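Phosphinothricin N-acetyltransferase (Brucella ovis, PDB 5DWM) probably transfers an acetyl group from acetyl-CoA to the amino group of an acceptor, as an N-acetyltransferase of the GNAT family. Local coordinates at residues L108-L113 against K140-L145; F147-R152 against D165-Q170. All coordinates share one frame; numbering follows the deposited sequence.

Contact 1. Residues L108-L113 against K140-L145; sequences LLLREL and KLHESL
One face of the His142 imidazole is met by a methyl of Leu110: CD2 of Leu110 stands 3.6 Å above the ring plane, displaced from the middle, and 4.0 Å from the centroid of the His142 ring in a CH-pi contact. The methyl sits over the CD2 and NE2 side of the ring, and the two side chains cross at about a right angle. Phe147 packs edge-to-face with the same imidazole. The other flat group, the Arg111 guanidinium, is approached obliquely by Leu145, whose CD2 comes to 3.3 Å from NH2 of Arg111.

With CG anti to the backbone N (chi1 -177°), Leu110 reaches from helix 105-119 toward helix 136-144. There CD2 of Leu110 lies 4.0 Å from CG of Leu141. Leu110 and Leu145 lie alongside, pointing opposite ways, with 3.6 Å between CG of Leu110 and CD1 of Leu145. Ile94 of strand 89-96, an acetyl-CoA-binding residue, also touches Leu110; the cofactor is absent from this chain.

No hydrogen bond crosses between the two segments. ND1 of His142 is tied to Ser138 O of its own helix, and NE2 to Asp92 OD2 of strand 89-96. These two acceptors pin the ring's rotation and tilt, turning its pi face to the Leu110 methyl, and a largely apolar contact joins helix 105-119 to the end of helix 136-144 and the residue after it.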
loop_
_atom_site.group_PDB
_atom_site.type_symbol
_atom_site.label_atom_id
_atom_site.label_comp_id
_atom_site.label_asym_id
_atom_site.label_seq_id
_atom_site.Cartn_x
_atom_site.Cartn_y
_atom_site.Cartn_z
ATOM N N LEU A 108 7.148 6.139 -23.481
ATOM C CA LEU A 108 8.174 7.177 -23.395
ATOM C C LEU A 108 8.311 7.688 -21.971
ATOM O O LEU A 108 9.430 7.867 -21.474
ATOM C CB LEU A 108 7.845 8.347 -24.323
ATOM C CG LEU A 108 7.949 8.130 -25.818
ATOM C CD1 LEU A 108 7.508 9.413 -26.526
ATOM C CD2 LEU A 108 9.380 7.738 -26.200
ATOM N N LEU A 109 7.179 7.917 -21.299
ATOM C CA LEU A 109 7.203 8.433 -19.936
ATOM C C LEU A 109 7.815 7.420 -18.983
ATOM O O LEU A 109 8.663 7.767 -18.156
ATOM C CB LEU A 109 5.781 8.783 -19.483
ATOM C CG LEU A 109 5.266 10.137 -19.952
ATOM C CD1 LEU A 109 3.764 10.254 -19.749
ATOM C CD2 LEU A 109 5.985 11.253 -19.236
ATOM N N LEU A 110 7.374 6.162 -19.069
ATOM C CA LEU A 110 7.816 5.161 -18.103
ATOM C C LEU A 110 9.285 4.815 -18.306
ATOM O O LEU A 110 10.019 4.627 -17.329
ATOM C CB LEU A 110 6.926 3.919 -18.176
ATOM C CG LEU A 110 7.179 2.783 -17.182
ATOM C CD1 LEU A 110 7.207 3.292 -15.736
ATOM C CD2 LEU A 110 6.121 1.696 -17.350
ATOM N N ARG A 111 9.743 4.756 -19.562
ATOM C CA ARG A 111 11.164 4.527 -19.794
ATOM C C ARG A 111 12.007 5.592 -19.105
ATOM O O ARG A 111 13.003 5.275 -18.439
ATOM C CB ARG A 111 11.463 4.470 -21.292
ATOM C CG ARG A 111 12.943 4.351 -21.586
ATOM C CD ARG A 111 13.207 3.856 -22.996
ATOM N NE ARG A 111 12.689 2.507 -23.198
ATOM C CZ ARG A 111 11.718 2.199 -24.051
ATOM N NH1 ARG A 111 11.163 3.146 -24.797
ATOM N NH2 ARG A 111 11.311 0.941 -24.167
ATOM N N GLU A 112 11.614 6.863 -19.228
ATOM C CA GLU A 112 12.405 7.922 -18.608
ATOM C C GLU A 112 12.258 7.905 -17.090
ATOM O O GLU A 112 13.230 8.157 -16.365
ATOM C CB GLU A 112 12.046 9.283 -19.209
ATOM C CG GLU A 112 12.877 10.456 -18.685
ATOM C CD GLU A 112 14.368 10.319 -18.960
ATOM O OE1 GLU A 112 15.170 10.943 -18.227
ATOM O OE2 GLU A 112 14.739 9.589 -19.903
ATOM N N LEU A 113 11.056 7.588 -16.585
ATOM C CA LEU A 113 10.870 7.484 -15.141
ATOM C C LEU A 113 11.747 6.382 -14.555
ATOM O O LEU A 113 12.375 6.572 -13.505
ATOM C CB LEU A 113 9.399 7.228 -14.821
ATOM C CG LEU A 113 9.036 7.371 -13.346
ATOM C CD1 LEU A 113 9.031 8.827 -12.928
ATOM C CD2 LEU A 113 7.687 6.737 -13.059
ATOM N N LYS A 140 -0.328 -3.955 -20.000
ATOM C CA LYS A 140 0.524 -4.194 -21.163
ATOM C C LYS A 140 1.694 -3.211 -21.217
ATOM O O LYS A 140 2.815 -3.590 -21.582
ATOM C CB LYS A 140 -0.315 -4.146 -22.439
ATOM N N LEU A 141 1.459 -1.946 -20.849
ATOM C CA LEU A 141 2.549 -0.973 -20.810
ATOM C C LEU A 141 3.650 -1.433 -19.866
ATOM O O LEU A 141 4.839 -1.374 -20.195
ATOM C CB LEU A 141 2.022 0.397 -20.374
ATOM C CG LEU A 141 3.044 1.422 -19.854
ATOM C CD1 LEU A 141 4.043 1.820 -20.916
ATOM C CD2 LEU A 141 2.360 2.664 -19.274
ATOM N N HIS A 142 3.267 -1.903 -18.678
ATOM C CA HIS A 142 4.276 -2.321 -17.712
ATOM C C HIS A 142 4.945 -3.622 -18.137
ATOM O O HIS A 142 6.161 -3.773 -17.987
ATOM C CB HIS A 142 3.662 -2.397 -16.313
ATOM C CG HIS A 142 3.407 -1.051 -15.700
ATOM N ND1 HIS A 142 2.248 -0.336 -15.925
ATOM C CD2 HIS A 142 4.176 -0.276 -14.900
ATOM C CE1 HIS A 142 2.311 0.817 -15.282
ATOM N NE2 HIS A 142 3.468 0.876 -14.648
ATOM N N GLU A 143 4.174 -4.565 -18.684
ATOM C CA GLU A 143 4.773 -5.784 -19.223
ATOM C C GLU A 143 5.815 -5.464 -20.287
ATOM O O GLU A 143 6.898 -6.061 -20.307
ATOM C CB GLU A 143 3.691 -6.692 -19.811
ATOM C CG GLU A 143 2.799 -7.349 -18.772
ATOM C CD GLU A 143 1.698 -8.180 -19.394
ATOM O OE1 GLU A 143 1.478 -8.056 -20.618
ATOM O OE2 GLU A 143 1.052 -8.956 -18.655
ATOM N N SER A 144 5.511 -4.513 -21.173
ATOM C CA SER A 144 6.425 -4.221 -22.271
ATOM C C SER A 144 7.738 -3.615 -21.789
ATOM O O SER A 144 8.748 -3.717 -22.489
ATOM C CB SER A 144 5.757 -3.301 -23.290
ATOM O OG SER A 144 5.780 -1.959 -22.854
ATOM N N LEU A 145 7.754 -3.002 -20.607
ATOM C CA LEU A 145 8.971 -2.428 -20.050
ATOM C C LEU A 145 9.625 -3.327 -19.005
ATOM O O LEU A 145 10.479 -2.861 -18.243
ATOM C CB LEU A 145 8.706 -1.027 -19.505
ATOM C CG LEU A 145 8.794 -0.017 -20.654
ATOM C CD1 LEU A 145 8.333 1.346 -20.232
ATOM C CD2 LEU A 145 10.222 0.054 -21.173
#

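Contact 2. Residues F147-R152 against D165-Q170; sequences FTHCGR and DTVLMQ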
loop_
_atom_site.group_PDB
_atom_site.type_symbol
_atom_site.label_atom_id
_atom_site.label_comp_id
_atom_site.label_asym_id
_atom_site.label_seq_id
_atom_site.Cartn_x
_atom_site.Cartn_y
_atom_site.Cartn_z
ATOM N N PHE A 147 8.304 -5.183 -16.390
ATOM C CA PHE A 147 7.712 -5.471 -15.093
ATOM C C PHE A 147 7.165 -6.892 -15.096
ATOM O O PHE A 147 6.688 -7.396 -16.121
ATOM C CB PHE A 147 6.551 -4.517 -14.812
ATOM C CG PHE A 147 6.961 -3.128 -14.399
ATOM C CD1 PHE A 147 7.510 -2.237 -15.313
ATOM C CD2 PHE A 147 6.716 -2.685 -13.105
ATOM C CE1 PHE A 147 7.856 -0.957 -14.924
ATOM C CE2 PHE A 147 7.052 -1.402 -12.716
ATOM C CZ PHE A 147 7.617 -0.530 -13.627
ATOM N N THR A 148 7.230 -7.541 -13.939
ATOM C CA THR A 148 6.673 -8.873 -13.769
ATOM C C THR A 148 5.496 -8.825 -12.806
ATOM O O THR A 148 5.448 -7.995 -11.896
ATOM C CB THR A 148 7.729 -9.863 -13.264
ATOM O OG1 THR A 148 8.223 -9.431 -11.995
ATOM C CG2 THR A 148 8.897 -9.928 -14.231
ATOM N N HIS A 149 4.534 -9.712 -13.027
ATOM C CA HIS A 149 3.364 -9.768 -12.164
ATOM C C HIS A 149 3.747 -10.261 -10.779
ATOM O O HIS A 149 4.431 -11.277 -10.639
ATOM C CB HIS A 149 2.331 -10.698 -12.787
ATOM C CG HIS A 149 1.615 -10.086 -13.943
ATOM N ND1 HIS A 149 0.510 -9.281 -13.781
ATOM C CD2 HIS A 149 1.868 -10.122 -15.274
ATOM C CE1 HIS A 149 0.099 -8.863 -14.966
ATOM N NE2 HIS A 149 0.903 -9.363 -15.889
ATOM N N CYS A 150 3.302 -9.542 -9.746
ATOM C CA CYS A 150 3.639 -9.933 -8.389
ATOM C C CYS A 150 2.443 -9.908 -7.447
ATOM O O CYS A 150 2.639 -9.959 -6.229
ATOM C CB CYS A 150 4.813 -9.104 -7.830
ATOM S SG CYS A 150 4.508 -7.336 -7.639
ATOM N N GLY A 151 1.222 -9.837 -7.957
ATOM C CA GLY A 151 0.073 -10.003 -7.088
ATOM C C GLY A 151 -1.194 -9.456 -7.701
ATOM O O GLY A 151 -1.182 -8.735 -8.697
ATOM N N ARG A 152 -2.309 -9.811 -7.065
ATOM C CA ARG A 152 -3.620 -9.328 -7.485
ATOM C C ARG A 152 -4.515 -9.347 -6.256
ATOM O O ARG A 152 -4.843 -10.427 -5.746
ATOM C CB ARG A 152 -4.201 -10.199 -8.594
ATOM C CG ARG A 152 -5.523 -9.683 -9.136
ATOM C CD ARG A 152 -5.817 -10.301 -10.499
ATOM N NE ARG A 152 -7.124 -9.916 -11.026
ATOM C CZ ARG A 152 -7.400 -9.789 -12.321
ATOM N NH1 ARG A 152 -6.461 -9.999 -13.236
ATOM N NH2 ARG A 152 -8.619 -9.440 -12.706
ATOM N N ASP A 165 -10.241 -5.093 -9.202
ATOM C CA ASP A 165 -9.071 -5.756 -8.644
ATOM C C ASP A 165 -7.855 -4.858 -8.802
ATOM O O ASP A 165 -7.747 -4.111 -9.775
ATOM C CB ASP A 165 -8.762 -7.070 -9.373
ATOM C CG ASP A 165 -9.868 -8.108 -9.238
ATOM O OD1 ASP A 165 -10.793 -7.942 -8.419
ATOM O OD2 ASP A 165 -9.803 -9.117 -9.966
ATOM N N THR A 166 -6.913 -4.962 -7.869
ATOM C CA THR A 166 -5.634 -4.266 -7.986
ATOM C C THR A 166 -4.590 -5.258 -8.476
ATOM O O THR A 166 -4.329 -6.259 -7.803
ATOM C CB THR A 166 -5.192 -3.736 -6.627
ATOM O OG1 THR A 166 -6.131 -2.776 -6.149
ATOM C CG2 THR A 166 -3.802 -3.099 -6.733
ATOM N N VAL A 167 -3.993 -4.986 -9.634
ATOM C CA VAL A 167 -2.902 -5.804 -10.158
ATOM C C VAL A 167 -1.573 -5.176 -9.750
ATOM O O VAL A 167 -1.344 -3.982 -9.980
ATOM C CB VAL A 167 -3.017 -5.965 -11.686
ATOM C CG1 VAL A 167 -1.679 -6.402 -12.285
ATOM C CG2 VAL A 167 -4.134 -6.969 -12.018
ATOM N N LEU A 168 -0.706 -5.965 -9.122
ATOM C CA LEU A 168 0.609 -5.494 -8.702
ATOM C C LEU A 168 1.685 -6.044 -9.631
ATOM O O LEU A 168 1.667 -7.231 -9.979
ATOM C CB LEU A 168 0.915 -5.940 -7.270
ATOM C CG LEU A 168 -0.145 -5.552 -6.243
ATOM C CD1 LEU A 168 0.091 -6.359 -5.009
ATOM C CD2 LEU A 168 -0.051 -4.082 -5.932
ATOM N N MET A 169 2.626 -5.176 -10.031
ATOM C CA MET A 169 3.750 -5.567 -10.874
ATOM C C MET A 169 5.014 -4.880 -10.371
ATOM O O MET A 169 4.953 -3.796 -9.787
ATOM C CB MET A 169 3.510 -5.187 -12.343
ATOM C CG MET A 169 2.152 -5.638 -12.874
ATOM S SD MET A 169 1.952 -5.360 -14.641
ATOM C CE MET A 169 3.143 -6.530 -15.298
ATOM N N GLN A 170 6.170 -5.493 -10.620
ATOM C CA GLN A 170 7.407 -4.890 -10.136
ATOM C C GLN A 170 8.548 -5.072 -11.128
ATOM O O GLN A 170 8.562 -5.995 -11.943
ATOM C CB GLN A 170 7.812 -5.375 -8.729
ATOM C CG GLN A 170 8.258 -6.824 -8.671
ATOM C CD GLN A 170 8.619 -7.280 -7.264
ATOM O OE1 GLN A 170 8.097 -8.283 -6.785
ATOM N NE2 GLN A 170 9.533 -6.559 -6.608
#
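OD2 of Asp165 is gripped by two nitrogens of Arg152, NE and NH2, each at 3.0 Å from that one oxygen. The oxygen sits in the guanidinium plane at its edge, while the two donors come on the anti side of the carboxylate, from opposite faces of its plane; the two planes are 73° apart. NH2 of Arg152 also pairs with Glu133, and OD1 of Asp165 with Gly155 N.

The backbones form an antiparallel hairpin. Thr148 and Gln170 are a hydrogen-bonded pair, and farther along N of Cys150 gives a bond of 2.8 Å to O of Leu168. A classic bulge sets Cys150 and Gly151 together against Leu168; at the phi of Gly151 (161°) a CB would jam against the carbonyl O of Cys150.

On the side of His149, CE of Met169 lies over the ring centre, 3.7 Å from the centroid of His149, a bend at chi3 (68°) turning the methyl there; SD of Met169 lies over the same face. At that ring's edge, CG1 of Val167 is 3.9 Å from ND1 of His149, while NE2 bonds to Glu143 of helix 136-144.

The salt bridge thus joins neighbouring strands part-way along the hairpin. Because Arg177 of the second subunit holds OD1, Asp165 also ties the hairpin to the dimer interface and would probably stay ionised.

How the contacts relate
Contacts 1 and 2 have centres 14 Å apart and follow in series along the chain, the turn after helix 136-144 leading directly into strand 148-159. That turn is tied by the backbone, N of Phe147 lying 3.0 Å from O of His142, probably a hydrogen bond. A second probable bond joins side chains, OE2 of Glu143 to NE2 of His149 at 2.8 Å. Met169 packs against the helix from the sheet, its SD 3.8 Å from CB of His142. Contact 1 lies nearer the acetyl-CoA-binding residues Ile94 and Lys107: between side chains, Leu110 is about 4 Å from Ile94 and Phe147 about 7 Å, though no cofactor is bound to this chain. Residues 147-152 and 165-170 also meet the second subunit.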